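Local coordinates for protein putative HTH-type transcriptional regulator PF0864 (Pyrococcus furiosus, PDB 2IA0) that probably binds specific DNA sequences and regulates transcription, as a dimeric member of the AsnC family, at residues R20-L25 against S46-R51; L72-L77 against G109-A114. One frame throughout, in Å; residues are numbered along the deposited sequence.

Overall arrangement
The two contacts follow one another along the chain and neither nest nor cross. Interaction 1 comes first. It closes the loop that runs from helix 17-26 through helix 34-41 to helix 45-57, and so ties together the winged helix-turn-helix region. The chain then continues through strand 61-68. Interaction 2 opens at 72-77 and closes at the start of strand 110-116, with the rest of strand 76-84 and helix 91-105 in the loop between. It belongs to the C-terminal alpha+beta domain. The two centres are 33 Å apart, with nearest atoms about 19 Å apart, so the contacts do not touch. Segments of both contacts also meet the second subunit.

Interaction 1 of 2, residues R20-L25 against S46-R51; sequences RNILRL and STIHFR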
loop_
_atom_site.group_PDB
_atom_site.type_symbol
_atom_site.label_atom_id
_atom_site.label_comp_id
_atom_site.label_asym_id
_atom_site.label_seq_id
_atom_site.Cartn_x
_atom_site.Cartn_y
_atom_site.Cartn_z
ATOM N N ARG A 20 18.155 6.059 -10.460
ATOM C CA ARG A 20 17.747 5.593 -9.131
ATOM C C ARG A 20 17.729 6.718 -8.123
ATOM O O ARG A 20 16.785 6.830 -7.328
ATOM C CB ARG A 20 18.676 4.473 -8.619
ATOM C CG ARG A 20 18.553 3.154 -9.372
ATOM C CD ARG A 20 19.577 2.116 -8.871
ATOM N NE ARG A 20 19.941 1.151 -9.923
ATOM C CZ ARG A 20 21.110 1.157 -10.583
ATOM N NH1 ARG A 20 22.050 2.051 -10.297
ATOM N NH2 ARG A 20 21.361 0.250 -11.527
ATOM N N ASN A 21 18.774 7.549 -8.157
ATOM C CA ASN A 21 18.873 8.680 -7.266
ATOM C C ASN A 21 17.737 9.678 -7.424
ATOM O O ASN A 21 17.216 10.136 -6.420
ATOM C CB ASN A 21 20.222 9.371 -7.404
ATOM C CG ASN A 21 21.294 8.728 -6.558
ATOM O OD1 ASN A 21 21.010 8.193 -5.497
ATOM N ND2 ASN A 21 22.543 8.782 -7.026
ATOM N N ILE A 22 17.360 10.007 -8.668
ATOM C CA ILE A 22 16.165 10.815 -8.983
ATOM C C ILE A 22 14.881 10.202 -8.419
ATOM O O ILE A 22 14.083 10.891 -7.798
ATOM C CB ILE A 22 15.959 10.983 -10.535
ATOM C CG1 ILE A 22 16.973 11.956 -11.152
ATOM C CG2 ILE A 22 14.529 11.448 -10.878
ATOM C CD1 ILE A 22 17.007 11.935 -12.695
ATOM N N LEU A 23 14.661 8.917 -8.682
ATOM C CA LEU A 23 13.481 8.230 -8.165
ATOM C C LEU A 23 13.364 8.245 -6.639
ATOM O O LEU A 23 12.276 8.431 -6.118
ATOM C CB LEU A 23 13.431 6.796 -8.671
ATOM C CG LEU A 23 13.317 6.643 -10.182
ATOM C CD1 LEU A 23 13.550 5.214 -10.551
ATOM C CD2 LEU A 23 11.982 7.146 -10.704
ATOM N N ARG A 24 14.490 8.062 -5.943
ATOM C CA ARG A 24 14.541 8.057 -4.468
ATOM C C ARG A 24 14.050 9.368 -3.902
ATOM O O ARG A 24 13.203 9.368 -3.024
ATOM C CB ARG A 24 15.951 7.793 -3.968
ATOM C CG ARG A 24 16.402 6.367 -4.136
ATOM C CD ARG A 24 17.896 6.237 -3.821
ATOM N NE ARG A 24 18.204 4.866 -3.447
ATOM C CZ ARG A 24 19.080 4.079 -4.067
ATOM N NH1 ARG A 24 19.260 2.837 -3.624
ATOM N NH2 ARG A 24 19.785 4.516 -5.104
ATOM N N LEU A 25 14.591 10.469 -4.432
ATOM C CA LEU A 25 14.196 11.820 -4.058
ATOM C C LEU A 25 12.748 12.125 -4.359
ATOM O O LEU A 25 12.086 12.756 -3.551
ATOM C CB LEU A 25 15.105 12.865 -4.726
ATOM C CG LEU A 25 16.570 12.772 -4.274
ATOM C CD1 LEU A 25 17.426 13.758 -5.028
ATOM C CD2 LEU A 25 16.722 12.927 -2.743
ATOM N N SER A 46 19.055 20.221 -17.579
ATOM C CA SER A 46 18.556 19.548 -18.779
ATOM C C SER A 46 18.733 18.026 -18.778
ATOM O O SER A 46 17.961 17.317 -19.417
ATOM C CB SER A 46 19.191 20.138 -20.049
ATOM O OG SER A 46 19.007 21.548 -20.143
ATOM N N THR A 47 19.750 17.519 -18.090
ATOM C CA THR A 47 19.844 16.064 -17.887
ATOM C C THR A 47 18.756 15.527 -16.954
ATOM O O THR A 47 18.114 14.542 -17.284
ATOM C CB THR A 47 21.212 15.623 -17.379
ATOM O OG1 THR A 47 22.215 16.337 -18.103
ATOM C CG2 THR A 47 21.387 14.130 -17.615
ATOM N N ILE A 48 18.545 16.183 -15.813
ATOM C CA ILE A 48 17.460 15.807 -14.892
ATOM C C ILE A 48 16.112 15.766 -15.615
ATOM O O ILE A 48 15.404 14.765 -15.581
ATOM C CB ILE A 48 17.399 16.754 -13.633
ATOM C CG1 ILE A 48 18.717 16.708 -12.834
ATOM C CG2 ILE A 48 16.197 16.430 -12.751
ATOM C CD1 ILE A 48 19.242 15.315 -12.579
ATOM N N HIS A 49 15.821 16.861 -16.310
ATOM C CA HIS A 49 14.603 17.060 -17.089
ATOM C C HIS A 49 14.354 15.919 -18.096
ATOM O O HIS A 49 13.301 15.270 -18.065
ATOM C CB HIS A 49 14.699 18.426 -17.766
ATOM C CG HIS A 49 13.602 18.714 -18.739
ATOM N ND1 HIS A 49 12.298 18.937 -18.349
ATOM C CD2 HIS A 49 13.624 18.855 -20.087
ATOM C CE1 HIS A 49 11.561 19.188 -19.416
ATOM N NE2 HIS A 49 12.340 19.141 -20.484
ATOM N N PHE A 50 15.350 15.657 -18.939
ATOM C CA PHE A 50 15.330 14.540 -19.874
ATOM C C PHE A 50 15.118 13.163 -19.212
ATOM O O PHE A 50 14.263 12.397 -19.651
ATOM C CB PHE A 50 16.604 14.549 -20.722
ATOM C CG PHE A 50 16.746 13.356 -21.622
ATOM C CD1 PHE A 50 17.623 12.314 -21.293
ATOM C CD2 PHE A 50 16.016 13.268 -22.806
ATOM C CE1 PHE A 50 17.762 11.200 -22.130
ATOM C CE2 PHE A 50 16.159 12.162 -23.648
ATOM C CZ PHE A 50 17.032 11.126 -23.304
ATOM N N ARG A 51 15.908 12.859 -18.184
ATOM C CA ARG A 51 15.742 11.635 -17.379
ATOM C C ARG A 51 14.321 11.484 -16.839
ATOM O O ARG A 51 13.762 10.414 -16.910
ATOM C CB ARG A 51 16.711 11.594 -16.190
ATOM C CG ARG A 51 18.172 11.652 -16.533
ATOM C CD ARG A 51 18.520 10.570 -17.504
ATOM N NE ARG A 51 19.962 10.335 -17.568
ATOM C CZ ARG A 51 20.602 9.394 -16.883
ATOM N NH1 ARG A 51 19.933 8.605 -16.063
ATOM N NH2 ARG A 51 21.909 9.234 -17.021
#
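Ile22 reaches across from helix 17-26 and puts its terminal methyl against both Ile48 and Arg51, which lie almost one turn apart on helix 45-57. CD1 is the atom of Ile22 that makes the contact. Ile22 CD1 meets Arg51 CB at 3.5 Å and Arg51 CG at 4.0 Å. These are the aliphatic root of the arginine, and the two side chains cross there at about a right angle. On the Ile48 side the contact is methyl to methyl, with Ile22 CD1 and Ile48 CD1 4.1 Å apart. The CB of Ile48 does not itself face Ile22, but its bent chain (chi2 -47°) brings CD1 closer. Arg51 is also bent at its second torsion. Its CB and CG stay in the apolar contact, while NH1 forms salt bridges with Asp19 in the first turn of helix 17-26 and Asp16 just before that helix. One arginine thus serves both an apolar seam and an acidic pair.

Around this point Ile22 also touches Ile52, and Leu41 of helix 34-41 packs on it from a third helix. Leu18 of helix 17-26 touches both Ile48 and Arg51. The contact therefore lies in the small core of the three-helix bundle, where helix 17-26 backs the predicted helix-turn-helix motif.

Interaction 2 of 2, residues L72-L77 against G109-A114; sequences LKPKHL and GVLFVA
Leu111 meets two partners on 72-77 with one methyl, the side chain of Leu77 and the ring of Pro74. Its CD2 does all the touching. Leu111 CD2 lies 3.4 Å from Leu77 CD1, a tight approach for two methyls. The same Leu111 CD2 is 4.1 Å from Pro74 CG.

The conformations of the two leucines are unusual. In Leu111 the first torsion is well off a staggered position (chi1 -94°), and the second is almost eclipsed (chi2 16°). Leu77 is also displaced from staggering at chi1 (-145°). With the pair this short as well, its exact distance is doubtful. The two leucine side chains meet at about a right angle. Leu77 does not aim its CB at Leu111; the branch beyond it carries CD1 there. Pro74 does face Leu111 from its CB, and the outer corner of its ring, CG, makes the contact.

Helix 164-168 adds to the same apolar patch, with Thr165 on Pro74 and Leu168 on Leu111. Leu124 of strand 120-127 touches Leu77.

Strand 120-127 lies between strands 76-84 and 110-116 in the sheet, so the leucines meet across an intervening strand. Lys75 and His76 form a classic beta bulge opposite Lys127 where strand 76-84 begins. Val113 and Ala114 pair antiparallel with a strand of the second subunit, continuing the sheet across the interface. Helix 91-105 crosses over from strand 76-84 to the parallel strand 110-116, a beta-alpha-beta crossover. With the 2-3-1-4 strand order, this is the ferredoxin-like dimeric alpha+beta barrel domain of AsnC-family regulators.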
loop_
_atom_site.group_PDB
_atom_site.type_symbol
_atom_site.label_atom_id
_atom_site.label_comp_id
_atom_site.label_asym_id
_atom_site.label_seq_id
_atom_site.Cartn_x
_atom_site.Cartn_y
_atom_site.Cartn_z
ATOM N N LEU A 72 -7.886 11.761 7.811
ATOM C CA LEU A 72 -8.618 10.995 6.808
ATOM C C LEU A 72 -8.184 9.542 6.751
ATOM O O LEU A 72 -8.789 8.750 6.025
ATOM C CB LEU A 72 -8.511 11.634 5.420
ATOM C CG LEU A 72 -9.369 12.845 5.055
ATOM C CD1 LEU A 72 -8.629 14.062 5.429
ATOM C CD2 LEU A 72 -9.646 12.883 3.563
ATOM N N LYS A 73 -7.142 9.191 7.499
ATOM C CA LYS A 73 -6.759 7.783 7.661
ATOM C C LYS A 73 -7.741 7.002 8.547
ATOM O O LYS A 73 -8.226 7.536 9.554
ATOM C CB LYS A 73 -5.378 7.679 8.294
ATOM C CG LYS A 73 -4.249 7.972 7.348
ATOM C CD LYS A 73 -2.960 7.355 7.872
ATOM C CE LYS A 73 -2.453 7.986 9.161
ATOM N NZ LYS A 73 -1.221 7.230 9.587
ATOM N N PRO A 74 -8.021 5.725 8.203
ATOM C CA PRO A 74 -8.735 4.851 9.169
ATOM C C PRO A 74 -7.888 4.587 10.427
ATOM O O PRO A 74 -6.669 4.356 10.328
ATOM C CB PRO A 74 -8.947 3.557 8.375
ATOM C CG PRO A 74 -7.838 3.530 7.367
ATOM C CD PRO A 74 -7.707 5.004 6.954
ATOM N N LYS A 75 -8.504 4.635 11.600
ATOM C CA LYS A 75 -7.731 4.499 12.837
ATOM C C LYS A 75 -7.437 3.039 13.196
ATOM O O LYS A 75 -6.498 2.752 13.945
ATOM C CB LYS A 75 -8.450 5.184 14.001
ATOM C CG LYS A 75 -8.756 6.670 13.789
ATOM C CD LYS A 75 -9.442 7.242 15.037
ATOM C CE LYS A 75 -10.941 6.842 15.098
ATOM N NZ LYS A 75 -11.455 6.463 16.485
ATOM N N HIS A 76 -8.262 2.127 12.676
ATOM C CA HIS A 76 -8.192 0.707 12.993
ATOM C C HIS A 76 -8.275 -0.078 11.714
ATOM O O HIS A 76 -9.217 0.057 10.941
ATOM C CB HIS A 76 -9.280 0.292 13.995
ATOM C CG HIS A 76 -9.046 0.868 15.357
ATOM N ND1 HIS A 76 -9.981 1.636 16.019
ATOM C CD2 HIS A 76 -7.936 0.872 16.138
ATOM C CE1 HIS A 76 -9.473 2.049 17.167
ATOM N NE2 HIS A 76 -8.233 1.603 17.262
ATOM N N LEU A 77 -7.242 -0.877 11.505
ATOM C CA LEU A 77 -7.061 -1.628 10.294
ATOM C C LEU A 77 -7.028 -3.128 10.654
ATOM O O LEU A 77 -6.656 -3.512 11.782
ATOM C CB LEU A 77 -5.770 -1.150 9.638
ATOM C CG LEU A 77 -5.613 -1.067 8.120
ATOM C CD1 LEU A 77 -6.466 0.024 7.524
ATOM C CD2 LEU A 77 -4.158 -0.826 7.794
ATOM N N GLY A 109 -14.374 1.414 3.164
ATOM C CA GLY A 109 -13.376 0.903 4.098
ATOM C C GLY A 109 -12.467 -0.178 3.546
ATOM O O GLY A 109 -11.419 -0.444 4.098
ATOM N N VAL A 110 -12.855 -0.791 2.443
ATOM C CA VAL A 110 -12.059 -1.866 1.861
ATOM C C VAL A 110 -10.903 -1.282 1.029
ATOM O O VAL A 110 -11.124 -0.612 0.023
ATOM C CB VAL A 110 -12.941 -2.847 1.059
ATOM C CG1 VAL A 110 -12.086 -3.804 0.266
ATOM C CG2 VAL A 110 -13.862 -3.594 2.011
ATOM N N LEU A 111 -9.677 -1.576 1.463
ATOM C CA LEU A 111 -8.499 -0.811 1.042
ATOM C C LEU A 111 -7.863 -1.257 -0.284
ATOM O O LEU A 111 -7.220 -0.451 -0.929
ATOM C CB LEU A 111 -7.560 -0.469 2.211
ATOM C CG LEU A 111 -7.743 0.906 2.898
ATOM C CD1 LEU A 111 -9.060 1.670 2.625
ATOM C CD2 LEU A 111 -7.524 0.744 4.351
ATOM N N PHE A 112 -8.011 -2.485 -0.756
ATOM C CA PHE A 112 -7.178 -3.688 -0.655
ATOM C C PHE A 112 -7.831 -5.043 -0.685
ATOM O O PHE A 112 -8.263 -5.558 0.332
ATOM C CB PHE A 112 -5.796 -3.648 0.029
ATOM C CG PHE A 112 -4.811 -4.626 -0.610
ATOM C CD1 PHE A 112 -4.020 -4.228 -1.697
ATOM C CD2 PHE A 112 -4.735 -5.964 -0.171
ATOM C CE1 PHE A 112 -3.141 -5.122 -2.308
ATOM C CE2 PHE A 112 -3.833 -6.891 -0.764
ATOM C CZ PHE A 112 -3.041 -6.470 -1.843
ATOM N N VAL A 113 -7.882 -5.596 -1.899
ATOM C CA VAL A 113 -8.418 -6.949 -2.162
ATOM C C VAL A 113 -7.474 -7.693 -3.106
ATOM O O VAL A 113 -7.037 -7.144 -4.130
ATOM C CB VAL A 113 -9.885 -6.929 -2.722
ATOM C CG1 VAL A 113 -10.400 -8.350 -2.999
ATOM C CG2 VAL A 113 -10.861 -6.176 -1.744
ATOM N N ALA A 114 -7.116 -8.921 -2.731
ATOM C CA ALA A 114 -6.243 -9.761 -3.556
ATOM C C ALA A 114 -6.626 -11.218 -3.454
ATOM O O ALA A 114 -7.265 -11.650 -2.488
ATOM C CB ALA A 114 -4.772 -9.560 -3.207
#